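Local atomic coordinates of lysine cyclodeaminase (Streptomyces pristinaespiralis, PDB entry 5YU3), a protein that catalyses the NAD-dependent cyclodeamination of L-lysine, probably to L-pipecolic acid, and also recognises L-ornithine and L-2,4-diaminobutyric acid. Residues Q260-G265 against L270-L275; R250-A255 against A280-D285; P83-R88 against T93-V98. All coordinates share one frame; numbering follows the deposited sequence.

Contact 1 of 3, residues Q260-G265 against L270-L275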
loop_
_atom_site.group_PDB
_atom_site.type_symbol
_atom_site.label_atom_id
_atom_site.label_comp_id
_atom_site.label_asym_id
_atom_site.label_seq_id
_atom_site.Cartn_x
_atom_site.Cartn_y
_atom_site.Cartn_z
ATOM N N GLN A 260 10.324 -12.457 7.303
ATOM C CA GLN A 260 9.326 -12.811 6.296
ATOM C C GLN A 260 9.364 -14.296 5.959
ATOM O O GLN A 260 8.317 -14.918 5.739
ATOM C CB GLN A 260 9.575 -11.996 5.037
ATOM C CG GLN A 260 8.353 -11.689 4.242
ATOM C CD GLN A 260 8.582 -10.471 3.400
ATOM O OE1 GLN A 260 8.205 -9.360 3.777
ATOM N NE2 GLN A 260 9.249 -10.657 2.265
ATOM N N ALA A 261 10.568 -14.866 5.869
ATOM C CA ALA A 261 10.704 -16.270 5.499
ATOM C C ALA A 261 10.152 -17.184 6.586
ATOM O O ALA A 261 9.572 -18.232 6.286
ATOM C CB ALA A 261 12.171 -16.595 5.225
ATOM N N LEU A 262 10.317 -16.801 7.854
ATOM C CA LEU A 262 9.764 -17.612 8.931
ATOM C C LEU A 262 8.245 -17.631 8.879
ATOM O O LEU A 262 7.619 -18.593 9.342
ATOM C CB LEU A 262 10.258 -17.085 10.281
ATOM C CG LEU A 262 11.698 -17.489 10.614
ATOM C CD1 LEU A 262 12.267 -16.621 11.724
ATOM C CD2 LEU A 262 11.742 -18.972 11.019
ATOM N N ARG A 263 7.639 -16.584 8.309
ATOM C CA ARG A 263 6.189 -16.469 8.198
ATOM C C ARG A 263 5.642 -17.064 6.906
ATOM O O ARG A 263 4.590 -17.713 6.934
ATOM C CB ARG A 263 5.770 -14.994 8.302
ATOM C CG ARG A 263 4.254 -14.762 8.397
ATOM C CD ARG A 263 3.919 -13.284 8.594
ATOM N NE ARG A 263 4.088 -12.519 7.357
ATOM C CZ ARG A 263 3.816 -11.221 7.231
ATOM N NH1 ARG A 263 3.364 -10.528 8.273
ATOM N NH2 ARG A 263 3.993 -10.613 6.058
ATOM N N GLU A 264 6.325 -16.846 5.767
ATOM C CA GLU A 264 5.772 -17.174 4.455
ATOM C C GLU A 264 6.688 -17.988 3.552
ATOM O O GLU A 264 6.261 -18.356 2.450
ATOM C CB GLU A 264 5.389 -15.894 3.693
ATOM C CG GLU A 264 4.244 -15.115 4.296
ATOM C CD GLU A 264 4.305 -13.641 3.923
ATOM O OE1 GLU A 264 4.692 -13.325 2.773
ATOM O OE2 GLU A 264 3.961 -12.799 4.773
ATOM N N GLY A 265 7.930 -18.255 3.957
ATOM C CA GLY A 265 8.860 -19.024 3.158
ATOM C C GLY A 265 8.951 -20.473 3.613
ATOM O O GLY A 265 8.162 -20.953 4.427
ATOM N N LEU A 270 10.935 -24.481 9.807
ATOM C CA LEU A 270 12.180 -24.588 10.548
ATOM C C LEU A 270 12.101 -23.829 11.863
ATOM O O LEU A 270 11.421 -22.805 11.971
ATOM C CB LEU A 270 13.354 -24.041 9.737
ATOM C CG LEU A 270 13.741 -24.811 8.479
ATOM C CD1 LEU A 270 14.905 -24.130 7.809
ATOM C CD2 LEU A 270 14.071 -26.263 8.831
ATOM N N SER A 271 12.809 -24.346 12.861
ATOM C CA SER A 271 13.029 -23.576 14.073
ATOM C C SER A 271 13.900 -22.375 13.741
ATOM O O SER A 271 14.847 -22.476 12.957
ATOM C CB SER A 271 13.692 -24.430 15.148
ATOM O OG SER A 271 13.947 -23.641 16.293
ATOM N N ALA A 272 13.570 -21.228 14.337
ATOM C CA ALA A 272 14.261 -19.995 13.989
ATOM C C ALA A 272 15.749 -20.041 14.316
ATOM O O ALA A 272 16.532 -19.331 13.678
ATOM C CB ALA A 272 13.603 -18.810 14.697
ATOM N N ASP A 273 16.172 -20.875 15.273
ATOM C CA ASP A 273 17.597 -20.954 15.580
ATOM C C ASP A 273 18.373 -21.829 14.599
ATOM O O ASP A 273 19.584 -22.002 14.779
ATOM C CB ASP A 273 17.816 -21.459 17.019
ATOM C CG ASP A 273 17.304 -22.877 17.237
ATOM O OD1 ASP A 273 16.417 -23.320 16.489
ATOM O OD2 ASP A 273 17.783 -23.554 18.173
ATOM N N ARG A 274 17.723 -22.360 13.560
ATOM C CA ARG A 274 18.389 -23.191 12.565
ATOM C C ARG A 274 18.723 -22.439 11.281
ATOM O O ARG A 274 19.306 -23.028 10.365
ATOM C CB ARG A 274 17.533 -24.422 12.224
ATOM C CG ARG A 274 17.932 -25.668 13.036
ATOM C CD ARG A 274 19.111 -26.433 12.482
ATOM N NE ARG A 274 18.966 -26.808 11.081
ATOM C CZ ARG A 274 19.778 -26.392 10.108
ATOM N NH1 ARG A 274 20.784 -25.558 10.348
ATOM N NH2 ARG A 274 19.581 -26.800 8.866
ATOM N N LEU A 275 18.372 -21.164 11.188
ATOM C CA LEU A 275 18.620 -20.410 9.964
ATOM C C LEU A 275 20.101 -20.103 9.812
ATOM O O LEU A 275 20.790 -19.805 10.791
ATOM C CB LEU A 275 17.833 -19.103 9.984
ATOM C CG LEU A 275 16.456 -19.052 9.316
ATOM C CD1 LEU A 275 15.535 -20.108 9.864
ATOM C CD2 LEU A 275 15.844 -17.657 9.483
#

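Contact 2 of 3, residues R250-A255 against A280-D285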
loop_
_atom_site.group_PDB
_atom_site.type_symbol
_atom_site.label_atom_id
_atom_site.label_comp_id
_atom_site.label_asym_id
_atom_site.label_seq_id
_atom_site.Cartn_x
_atom_site.Cartn_y
_atom_site.Cartn_z
ATOM N N ARG A 250 18.486 -30.936 6.408
ATOM C CA ARG A 250 19.861 -31.249 6.044
ATOM C C ARG A 250 20.565 -30.112 5.316
ATOM O O ARG A 250 21.762 -30.227 5.036
ATOM C CB ARG A 250 19.906 -32.499 5.158
ATOM C CG ARG A 250 19.547 -33.786 5.871
ATOM C CD ARG A 250 19.821 -34.989 4.975
ATOM N NE ARG A 250 18.871 -35.092 3.864
ATOM C CZ ARG A 250 17.654 -35.624 3.972
ATOM N NH1 ARG A 250 17.237 -36.099 5.138
ATOM N NH2 ARG A 250 16.849 -35.688 2.914
ATOM N N ALA A 251 19.861 -29.031 4.994
ATOM C CA ALA A 251 20.401 -27.986 4.138
ATOM C C ALA A 251 20.982 -26.836 4.943
ATOM O O ALA A 251 20.582 -26.582 6.086
ATOM C CB ALA A 251 19.321 -27.428 3.202
ATOM N N PHE A 252 21.929 -26.131 4.314
ATOM C CA PHE A 252 22.300 -24.779 4.713
ATOM C C PHE A 252 21.270 -23.822 4.123
ATOM O O PHE A 252 21.158 -23.729 2.898
ATOM C CB PHE A 252 23.706 -24.456 4.202
ATOM C CG PHE A 252 24.138 -23.016 4.420
ATOM C CD1 PHE A 252 24.610 -22.601 5.658
ATOM C CD2 PHE A 252 24.109 -22.101 3.379
ATOM C CE1 PHE A 252 25.023 -21.294 5.859
ATOM C CE2 PHE A 252 24.523 -20.776 3.572
ATOM C CZ PHE A 252 24.984 -20.380 4.812
ATOM N N VAL A 253 20.514 -23.127 4.974
ATOM C CA VAL A 253 19.359 -22.338 4.537
ATOM C C VAL A 253 19.635 -20.854 4.760
ATOM O O VAL A 253 19.792 -20.410 5.904
ATOM C CB VAL A 253 18.083 -22.761 5.274
ATOM C CG1 VAL A 253 16.913 -21.927 4.802
ATOM C CG2 VAL A 253 17.813 -24.241 5.061
ATOM N N THR A 254 19.681 -20.083 3.672
ATOM C CA THR A 254 19.786 -18.628 3.751
ATOM C C THR A 254 18.484 -18.020 3.241
ATOM O O THR A 254 17.995 -18.400 2.173
ATOM C CB THR A 254 20.981 -18.094 2.951
ATOM O OG1 THR A 254 21.050 -16.664 3.085
ATOM C CG2 THR A 254 20.888 -18.458 1.463
ATOM N N ALA A 255 17.903 -17.112 4.019
ATOM C CA ALA A 255 16.673 -16.438 3.624
ATOM C C ALA A 255 16.989 -15.043 3.105
ATOM O O ALA A 255 17.958 -14.414 3.533
ATOM C CB ALA A 255 15.701 -16.326 4.801
ATOM N N ALA A 280 21.779 -11.052 2.471
ATOM C CA ALA A 280 22.538 -9.806 2.539
ATOM C C ALA A 280 23.871 -10.005 3.250
ATOM O O ALA A 280 24.891 -9.432 2.849
ATOM C CB ALA A 280 21.726 -8.721 3.249
ATOM N N HIS A 281 23.887 -10.816 4.312
ATOM C CA HIS A 281 25.147 -11.025 5.019
ATOM C C HIS A 281 26.130 -11.821 4.172
ATOM O O HIS A 281 27.335 -11.527 4.177
ATOM C CB HIS A 281 24.913 -11.716 6.363
ATOM C CG HIS A 281 26.148 -11.809 7.214
ATOM N ND1 HIS A 281 26.885 -12.968 7.355
ATOM C CD2 HIS A 281 26.813 -10.856 7.914
ATOM C CE1 HIS A 281 27.920 -12.736 8.143
ATOM N NE2 HIS A 281 27.906 -11.461 8.485
ATOM N N LEU A 282 25.638 -12.830 3.444
ATOM C CA LEU A 282 26.499 -13.563 2.518
ATOM C C LEU A 282 27.106 -12.629 1.477
ATOM O O LEU A 282 28.282 -12.770 1.109
ATOM C CB LEU A 282 25.713 -14.679 1.830
ATOM C CG LEU A 282 24.981 -15.735 2.672
ATOM C CD1 LEU A 282 24.547 -16.893 1.800
ATOM C CD2 LEU A 282 25.849 -16.206 3.804
ATOM N N CYS A 283 26.327 -11.653 1.005
ATOM C CA CYS A 283 26.842 -10.727 -0.004
ATOM C C CYS A 283 27.915 -9.810 0.571
ATOM O O CYS A 283 28.891 -9.482 -0.114
ATOM C CB CYS A 283 25.696 -9.902 -0.594
ATOM S SG CYS A 283 24.571 -10.847 -1.620
ATOM N N ALA A 284 27.756 -9.374 1.823
ATOM C CA ALA A 284 28.735 -8.467 2.402
ATOM C C ALA A 284 29.976 -9.200 2.896
ATOM O O ALA A 284 31.077 -8.638 2.869
ATOM C CB ALA A 284 28.109 -7.668 3.546
ATOM N N ASP A 285 29.832 -10.442 3.348
ATOM C CA ASP A 285 30.941 -11.175 3.953
ATOM C C ASP A 285 30.836 -12.630 3.518
ATOM O O ASP A 285 30.122 -13.424 4.151
ATOM C CB ASP A 285 30.935 -11.042 5.476
ATOM C CG ASP A 285 32.155 -11.689 6.120
ATOM O OD1 ASP A 285 32.841 -12.455 5.415
ATOM O OD2 ASP A 285 32.427 -11.443 7.320
#

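Contact 3 of 3, residues P83-R88 against T93-V98. With NAD (nicotinamide-adenine-dinucleotide), chain F.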
loop_
_atom_site.group_PDB
_atom_site.type_symbol
_atom_site.label_atom_id
_atom_site.label_comp_id
_atom_site.label_asym_id
_atom_site.label_seq_id
_atom_site.Cartn_x
_atom_site.Cartn_y
_atom_site.Cartn_z
ATOM N N PRO A 83 -3.722 -17.409 -8.700
ATOM C CA PRO A 83 -3.204 -18.519 -9.515
ATOM C C PRO A 83 -4.177 -19.058 -10.545
ATOM O O PRO A 83 -3.758 -19.857 -11.394
ATOM C CB PRO A 83 -2.855 -19.585 -8.473
ATOM C CG PRO A 83 -3.617 -19.091 -7.148
ATOM C CD PRO A 83 -3.733 -17.781 -7.238
ATOM N N ALA A 84 -5.445 -18.669 -10.510
ATOM C CA ALA A 84 -6.365 -19.014 -11.583
ATOM C C ALA A 84 -6.326 -18.019 -12.734
ATOM O O ALA A 84 -7.009 -18.241 -13.735
ATOM C CB ALA A 84 -7.800 -19.123 -11.056
ATOM N N ASN A 85 -5.550 -16.935 -12.619
ATOM C CA ASN A 85 -5.523 -15.929 -13.680
ATOM C C ASN A 85 -5.179 -16.508 -15.047
ATOM O O ASN A 85 -5.894 -16.200 -16.016
ATOM C CB ASN A 85 -4.548 -14.803 -13.308
ATOM C CG ASN A 85 -5.234 -13.641 -12.611
ATOM O OD1 ASN A 85 -6.416 -13.716 -12.284
ATOM N ND2 ASN A 85 -4.489 -12.559 -12.378
ATOM N N PRO A 86 -4.123 -17.318 -15.211
ATOM C CA PRO A 86 -3.776 -17.775 -16.572
ATOM C C PRO A 86 -4.883 -18.572 -17.239
ATOM O O PRO A 86 -5.291 -18.247 -18.365
ATOM C CB PRO A 86 -2.499 -18.594 -16.344
ATOM C CG PRO A 86 -1.921 -17.925 -14.997
ATOM C CD PRO A 86 -2.986 -17.683 -14.274
ATOM N N ALA A 87 -5.408 -19.588 -16.550
ATOM C CA ALA A 87 -6.405 -20.474 -17.145
ATOM C C ALA A 87 -7.748 -19.777 -17.327
ATOM O O ALA A 87 -8.418 -19.975 -18.347
ATOM C CB ALA A 87 -6.573 -21.728 -16.280
ATOM N N ARG A 88 -8.165 -18.969 -16.351
ATOM C CA ARG A 88 -9.509 -18.392 -16.382
ATOM C C ARG A 88 -9.603 -17.096 -17.177
ATOM O O ARG A 88 -10.620 -16.858 -17.838
ATOM C CB ARG A 88 -10.004 -18.133 -14.960
ATOM C CG ARG A 88 -10.375 -19.376 -14.205
ATOM C CD ARG A 88 -11.544 -19.078 -13.309
ATOM N NE ARG A 88 -11.943 -20.241 -12.531
ATOM C CZ ARG A 88 -13.091 -20.322 -11.872
ATOM N NH1 ARG A 88 -13.941 -19.303 -11.908
ATOM N NH2 ARG A 88 -13.387 -21.418 -11.182
ATOM N N THR A 93 -0.576 -14.804 -13.225
ATOM C CA THR A 93 -0.844 -15.025 -11.808
ATOM C C THR A 93 -0.366 -13.849 -10.961
ATOM O O THR A 93 -1.076 -13.409 -10.046
ATOM C CB THR A 93 -0.168 -16.321 -11.360
ATOM O OG1 THR A 93 -0.868 -17.428 -11.934
ATOM C CG2 THR A 93 -0.167 -16.454 -9.827
ATOM N N ILE A 94 0.837 -13.348 -11.242
ATOM C CA ILE A 94 1.420 -12.211 -10.535
ATOM C C ILE A 94 1.095 -10.954 -11.338
ATOM O O ILE A 94 1.568 -10.781 -12.468
ATOM C CB ILE A 94 2.933 -12.377 -10.340
ATOM C CG1 ILE A 94 3.239 -13.593 -9.444
ATOM C CG2 ILE A 94 3.556 -11.093 -9.764
ATOM C CD1 ILE A 94 2.650 -13.497 -8.034
ATOM N N LEU A 95 0.295 -10.071 -10.747
ATOM C CA LEU A 95 -0.151 -8.844 -11.396
ATOM C C LEU A 95 0.072 -7.705 -10.415
ATOM O O LEU A 95 -0.504 -7.714 -9.323
ATOM C CB LEU A 95 -1.634 -8.972 -11.778
ATOM C CG LEU A 95 -2.293 -8.136 -12.870
ATOM C CD1 LEU A 95 -1.376 -8.018 -14.083
ATOM C CD2 LEU A 95 -3.638 -8.772 -13.233
ATOM N N GLY A 96 0.902 -6.732 -10.788
ATOM C CA GLY A 96 1.206 -5.667 -9.850
ATOM C C GLY A 96 1.741 -4.416 -10.517
ATOM O O GLY A 96 1.944 -4.364 -11.733
ATOM N N THR A 97 1.979 -3.405 -9.682
ATOM C CA THR A 97 2.483 -2.101 -10.099
ATOM C C THR A 97 3.415 -1.576 -9.013
ATOM O O THR A 97 3.328 -1.980 -7.853
ATOM C CB THR A 97 1.327 -1.116 -10.354
ATOM O OG1 THR A 97 0.309 -1.325 -9.374
ATOM C CG2 THR A 97 0.708 -1.340 -11.738
ATOM N N VAL A 98 4.323 -0.673 -9.388
ATOM C CA VAL A 98 5.308 -0.134 -8.456
ATOM C C VAL A 98 5.241 1.384 -8.523
ATOM O O VAL A 98 5.337 1.962 -9.612
ATOM C CB VAL A 98 6.742 -0.613 -8.758
ATOM C CG1 VAL A 98 7.643 -0.379 -7.542
ATOM C CG2 VAL A 98 6.758 -2.094 -9.157
HETATM P PA NAD F . 2.384 -19.107 -12.506
HETATM O O1A NAD F . 0.927 -19.342 -12.259
HETATM O O2A NAD F . 2.832 -18.402 -13.772
HETATM O O5B NAD F . 3.126 -20.535 -12.523
HETATM C C5B NAD F . 2.984 -21.428 -11.412
HETATM C C4B NAD F . 3.066 -22.837 -11.981
HETATM O O4B NAD F . 3.108 -23.777 -10.905
HETATM C C3B NAD F . 1.823 -23.190 -12.804
HETATM O O3B NAD F . 2.203 -23.527 -14.156
HETATM C C2B NAD F . 1.233 -24.389 -12.079
HETATM O O2B NAD F . 0.663 -25.368 -12.944
HETATM C C1B NAD F . 2.447 -24.948 -11.371
HETATM N N9A NAD F . 2.191 -25.832 -10.214
HETATM C C8A NAD F . 1.209 -25.746 -9.287
HETATM N N7A NAD F . 1.340 -26.751 -8.362
HETATM C C5A NAD F . 2.428 -27.476 -8.714
HETATM C C6A NAD F . 3.143 -28.662 -8.207
HETATM N N6A NAD F . 2.724 -29.302 -7.089
HETATM N N1A NAD F . 4.244 -29.068 -8.879
HETATM C C2A NAD F . 4.699 -28.462 -9.992
HETATM N N3A NAD F . 4.091 -27.387 -10.522
HETATM C C4A NAD F . 2.981 -26.864 -9.932
HETATM O O3 NAD F . 2.960 -18.304 -11.216
HETATM P PN NAD F . 4.407 -17.644 -11.049
HETATM O O1N NAD F . 5.417 -18.506 -11.771
HETATM O O2N NAD F . 4.288 -16.171 -11.379
HETATM O O5D NAD F . 4.638 -17.735 -9.456
HETATM C C5D NAD F . 4.968 -18.985 -8.848
HETATM C C4D NAD F . 5.219 -18.758 -7.357
HETATM O O4D NAD F . 6.275 -17.814 -7.180
HETATM C C3D NAD F . 4.007 -18.162 -6.661
HETATM O O3D NAD F . 3.917 -18.723 -5.332
HETATM C C2D NAD F . 4.366 -16.698 -6.532
HETATM O O2D NAD F . 3.630 -16.026 -5.501
HETATM C C1D NAD F . 5.848 -16.821 -6.245
HETATM N N1N NAD F . 6.622 -15.602 -6.438
HETATM C C2N NAD F . 7.679 -15.402 -5.639
HETATM C C3N NAD F . 8.463 -14.263 -5.760
HETATM C C7N NAD F . 9.639 -14.099 -4.856
HETATM O O7N NAD F . 10.202 -13.026 -4.777
HETATM N N7N NAD F . 10.076 -15.174 -4.179
HETATM C C4N NAD F . 8.173 -13.325 -6.755
HETATM C C5N NAD F . 7.086 -13.578 -7.589
HETATM C C6N NAD F . 6.322 -14.734 -7.421
#

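Contact 1 of 3, residues Q260-G265 against L270-L275
Leu262 lays the branched end of its side chain over the methyl of Ala272, its CD1 stopping 3.9 Å from Ala272 CB. The other branch does more: Leu262 CD2 sits 4.0 Å from Leu270 O and meets a methyl of Leu275, with 4.1 Å between Leu262 CD2 and Leu275 CD1. Both methyls of the leucine therefore rest on Ala272, and CD2 also reaches the Leu270 carbonyl oxygen and Leu275 CD1. Its CG lies anti to the carbonyl carbon (chi1 -78°), which carries the fork off the helix flank and over to the neighbouring loop. Contact across the gap is purely van der Waals, and it lies at the surface, where Ala272 is exposed. The loop keeps its own shape through a short 3-10 turn, in which Arg274 N bonds to Ser271 O at 2.9 Å.

On the helix, polar groups look elsewhere. Arg263 and Glu264 form a salt bridge in which Arg263 NE and NH2 converge on a single carboxylate oxygen, with 2.5 Å from Arg263 NH2 to Glu264 OE2; both N-H bonds are bent, near 129°, and weak as hydrogen bonds. Glu264 gives its other oxygen, OE1, to Arg49, while Gln260 OE1 takes the backbone N of that same arginine and Gln260 NE2 bonds to Thr302. One short helix thus serves different ends, Leu262 fastening the returning loop and Gln260 and Glu264 holding Arg49 and Thr302, which line the proline pocket, and so probably acting as second-shell residues. Helix 258-264 and the loop after it, with its 3-10 turn, belong to the connection following strand 252-255 in the Rossmann-type NAD-binding domain of the ornithine cyclodeaminase/mu-crystallin family.

Contact 2 of 3, residues R250-A255 against A280-D285
The ends of the Thr254 and Leu282 side chains meet, and most of the apolar packing here passes through one methyl, Leu282 CD1. That methyl sits 3.7 Å from Thr254 OG1 and 3.9 Å from Thr254 CB, with Thr254 CG2 scarcely farther, so it rests on the whole end of the threonine. It also meets Phe252 from the side: Leu282 CD1 lies near the plane of the ring, at its edge, 4.3 Å from Phe252 CE2. Phe252 and Thr254 are alternate residues of one strand and turn the same way, which is why a single leucine can touch both. Leu282 CG stands anti to its carbonyl carbon (chi1 -56°), extending the side chain from the helix toward the strand. Leu132 and Leu133 of helix 115-133 share this buried space.

The strand is 252-255, an edge strand of the parallel Rossmann-type sheet, and helix 279-284 belongs to the beta-alpha-beta crossover that leads from it to its neighbour, strand 297-300. Leu282 packs that helix onto one face of the sheet.

The polar partner of Thr254 lies outside the pair. Thr254 OG1 is anti to the backbone N (chi1 -179°) and hydrogen-bonds to Pro277 O, in the loop just ahead of the helix; the hydroxyl is therefore satisfied even though its cross-contact neighbour is a methyl.

Backbone bonds pin each side separately. Phe252 and Thr254 pair with Val298 in the adjacent strand, and the helix keeps its last turn, with 2.8 Å from Asp285 N to His281 O.

Contact 3 of 3, residues P83-R88 against T93-V98
Thr93 OG1 donates a hydrogen bond to O1A of NAD at 2.6 Å, on the phosphate nearer the adenosine. Pro86 packs on the same hydroxyl, its ring crossing the threonine with Pro86 CD 3.2 Å from Thr93 OG1 and CG only slightly farther. The threonine torsion (chi1 -71°) puts OG1 anti to the carbonyl carbon, and Pro83 CA touches both branches, 3.5 Å from Thr93 OG1 and 3.7 Å from Thr93 CG2. Both prolines thus press on the threonine from adjacent directions. With an alanine in place of Pro86, the methylenes beside the hydroxyl would be gone, and Thr93 would probably be freer to turn its OG1 off the phosphate oxygen.

Farther from the cofactor, the Asn85 side chain crosses that of Leu95 at about a right angle, with 4.0 Å from Asn85 ND2 to Leu95 CD2. That nitrogen is held by Pro92 O and by Thr105 O of the second subunit, so the side chain is fixed at the dimer interface as well as in the turn. Ile94, next along the strand, touches the cofactor with carbon alone, Ile94 CG1 being 3.4 Å from NAD O2N, and its CD1 reaches the nicotinamide ring.

The chemistry implies a divided role at this strand entrance: a neutral hydroxyl grips one phosphate, while aliphatic surface packs along the other phosphate and the nicotinamide end.

From the N terminus, contact 3 comes first: its two segments close a short loop of four intervening residues, leading from helix 85-89 into strand 94-102 of the mixed sheet, near the second subunit. Much later, segment 250-255 opens contact 2, and before its partner 280-285 is reached the chain makes and completes contact 1, which therefore lies wholly within that longer loop. Those two touch directly, through Arg274 NH2 to Ala251 O at 3.0 Å and Ala261 CB against Ala255 CB, so strand 252-255 has contact 1 on one face and helix 279-284 on the other. Contact 3 stands apart, its centre about 27 Å from that of contact 1 and 30 Å from that of contact 2.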